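Local coordinates for Trp Repressor Binding Protein (Bacillus subtilis, PDB 1RLI) that is a putative NADPH-dependent oxidoreductase of the SsuE family that probably uses FMN as its cofactor, at residues 11-16 and 37-42. Sequence-based numbering, arbitrary orientation.
Sequences GGTRSG and LQKYPI
Gly-11 and Leu-37 bring the two backbones nearest, their CA atoms 5.3 Å apart, where loop 11-16 leaves strand 6-10 and passes Leu-37, within the neighbouring parallel strand 33-41, which is interrupted by a bulge or short loop. Beyond this point the chains separate, and the link between them is carried by two waters and by the side chains of Arg-14 and Lys-39. Leu-37 sets CD1 against Gly-11 CA at 4.1 Å, while Thr-89, Leu-90 and Phe-93 of helix 88-95 pack on the same leucine. Arg-14 reaches back, extended from CG to NE, and brings the edge of its guanidinium to the Leu-37 carbonyl. Arg-14 NH2 donates to Leu-37 O over 2.3 Å, a doubtful modelled distance, with a bent N-H...O angle of 129°. In this flavodoxin-like fold the loop between the first strand and helix 18-27 probably corresponds to the loop that holds the FMN phosphate in related flavoproteins; no flavin is bound here. One water donates to both Gly-12 O and Leu-37 O, each 2.9 Å from it, and so bridges the segments. Lys-39, its chain extended beyond CG, carries NZ to within 4.0 Å of Thr-13 CG2. A second water accepts from Lys-39 NZ and donates to Gly-11 O at 2.8 Å; Phe-55 adds a cation-pi contact to the lysine.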
loop_
_atom_site.group_PDB
_atom_site.type_symbol
_atom_site.label_atom_id
_atom_site.label_comp_id
_atom_site.label_asym_id
_atom_site.label_seq_id
_atom_site.Cartn_x
_atom_site.Cartn_y
_atom_site.Cartn_z
ATOM N N GLY D 11 -19.648 -9.294 7.417
ATOM C CA GLY D 11 -18.761 -10.310 7.948
ATOM C C GLY D 11 -18.375 -10.001 9.380
ATOM O O GLY D 11 -17.379 -10.506 9.892
ATOM N N GLY D 12 -19.167 -9.164 10.035
ATOM C CA GLY D 12 -18.867 -8.831 11.415
ATOM C C GLY D 12 -19.845 -9.531 12.331
ATOM O O GLY D 12 -20.261 -10.661 12.069
ATOM N N THR D 13 -20.199 -8.865 13.421
ATOM C CA THR D 13 -21.157 -9.418 14.358
ATOM C C THR D 13 -22.457 -8.752 13.959
ATOM O O THR D 13 -22.504 -8.059 12.941
ATOM C CB THR D 13 -20.799 -9.072 15.816
ATOM O OG1 THR D 13 -20.599 -7.658 15.947
ATOM C CG2 THR D 13 -19.534 -9.809 16.229
ATOM N N ARG D 14 -23.511 -8.943 14.735
ATOM C CA ARG D 14 -24.775 -8.336 14.362
ATOM C C ARG D 14 -25.513 -7.747 15.551
ATOM O O ARG D 14 -25.286 -8.144 16.696
ATOM C CB ARG D 14 -25.624 -9.383 13.639
ATOM C CG ARG D 14 -24.760 -10.240 12.732
ATOM C CD ARG D 14 -25.526 -11.303 12.016
ATOM N NE ARG D 14 -24.707 -12.479 11.738
ATOM C CZ ARG D 14 -23.544 -12.467 11.093
ATOM N NH1 ARG D 14 -23.023 -11.335 10.636
ATOM N NH2 ARG D 14 -22.903 -13.608 10.902
ATOM N N SER D 15 -26.387 -6.789 15.270
ATOM C CA SER D 15 -27.157 -6.140 16.315
ATOM C C SER D 15 -26.241 -5.356 17.249
ATOM O O SER D 15 -25.751 -5.883 18.248
ATOM C CB SER D 15 -27.938 -7.187 17.106
ATOM O OG SER D 15 -28.878 -7.847 16.278
ATOM N N GLY D 16 -26.005 -4.096 16.909
ATOM C CA GLY D 16 -25.160 -3.260 17.736
ATOM C C GLY D 16 -23.746 -3.117 17.214
ATOM O O GLY D 16 -23.199 -2.015 17.192
ATOM N N LEU D 37 -22.731 -13.280 7.261
ATOM C CA LEU D 37 -21.942 -14.489 7.096
ATOM C C LEU D 37 -21.948 -15.208 8.438
ATOM O O LEU D 37 -21.452 -14.698 9.428
ATOM C CB LEU D 37 -20.518 -14.131 6.661
ATOM C CG LEU D 37 -20.493 -13.405 5.305
ATOM C CD1 LEU D 37 -19.062 -13.034 4.937
ATOM C CD2 LEU D 37 -21.086 -14.295 4.224
ATOM N N GLN D 38 -22.525 -16.400 8.446
ATOM C CA GLN D 38 -22.664 -17.200 9.653
ATOM C C GLN D 38 -21.348 -17.695 10.242
ATOM O O GLN D 38 -20.384 -17.940 9.520
ATOM C CB GLN D 38 -23.563 -18.400 9.329
ATOM C CG GLN D 38 -24.608 -18.744 10.378
ATOM C CD GLN D 38 -25.556 -19.846 9.907
ATOM O OE1 GLN D 38 -26.501 -20.216 10.609
ATOM N NE2 GLN D 38 -25.304 -20.372 8.713
ATOM N N LYS D 39 -21.307 -17.805 11.571
ATOM C CA LYS D 39 -20.138 -18.343 12.260
ATOM C C LYS D 39 -20.635 -19.057 13.506
ATOM O O LYS D 39 -21.622 -18.647 14.129
ATOM C CB LYS D 39 -19.101 -17.263 12.601
ATOM C CG LYS D 39 -19.533 -16.145 13.509
ATOM C CD LYS D 39 -18.451 -15.064 13.515
ATOM C CE LYS D 39 -18.775 -13.935 14.474
ATOM N NZ LYS D 39 -17.793 -12.824 14.359
ATOM N N TYR D 40 -19.952 -20.143 13.843
ATOM C CA TYR D 40 -20.332 -20.990 14.960
ATOM C C TYR D 40 -19.183 -21.054 15.970
ATOM O O TYR D 40 -18.017 -21.165 15.586
ATOM C CB TYR D 40 -20.638 -22.384 14.401
ATOM C CG TYR D 40 -21.430 -23.298 15.298
ATOM C CD1 TYR D 40 -22.796 -23.103 15.497
ATOM C CD2 TYR D 40 -20.813 -24.365 15.950
ATOM C CE1 TYR D 40 -23.532 -23.952 16.330
ATOM C CE2 TYR D 40 -21.536 -25.216 16.783
ATOM C CZ TYR D 40 -22.892 -25.001 16.969
ATOM O OH TYR D 40 -23.598 -25.821 17.824
ATOM N N PRO D 41 -19.496 -20.977 17.270
ATOM C CA PRO D 41 -18.453 -21.031 18.302
ATOM C C PRO D 41 -17.701 -22.368 18.298
ATOM O O PRO D 41 -18.271 -23.405 17.962
ATOM C CB PRO D 41 -19.232 -20.797 19.598
ATOM C CG PRO D 41 -20.607 -21.354 19.284
ATOM C CD PRO D 41 -20.842 -20.871 17.867
ATOM N N ILE D 42 -16.416 -22.338 18.642
ATOM C CA ILE D 42 -15.623 -23.568 18.682
ATOM C C ILE D 42 -15.131 -23.863 20.093
ATOM O O ILE D 42 -15.467 -23.147 21.036
ATOM C CB ILE D 42 -14.393 -23.502 17.736
ATOM C CG1 ILE D 42 -13.551 -22.267 18.044
ATOM C CG2 ILE D 42 -14.844 -23.500 16.286
ATOM C CD1 ILE D 42 -12.354 -22.106 17.125
HETATM O O HOH W 1 -16.744 -11.635 12.376
HETATM O O HOH W 2 -19.424 -12.736 10.175
#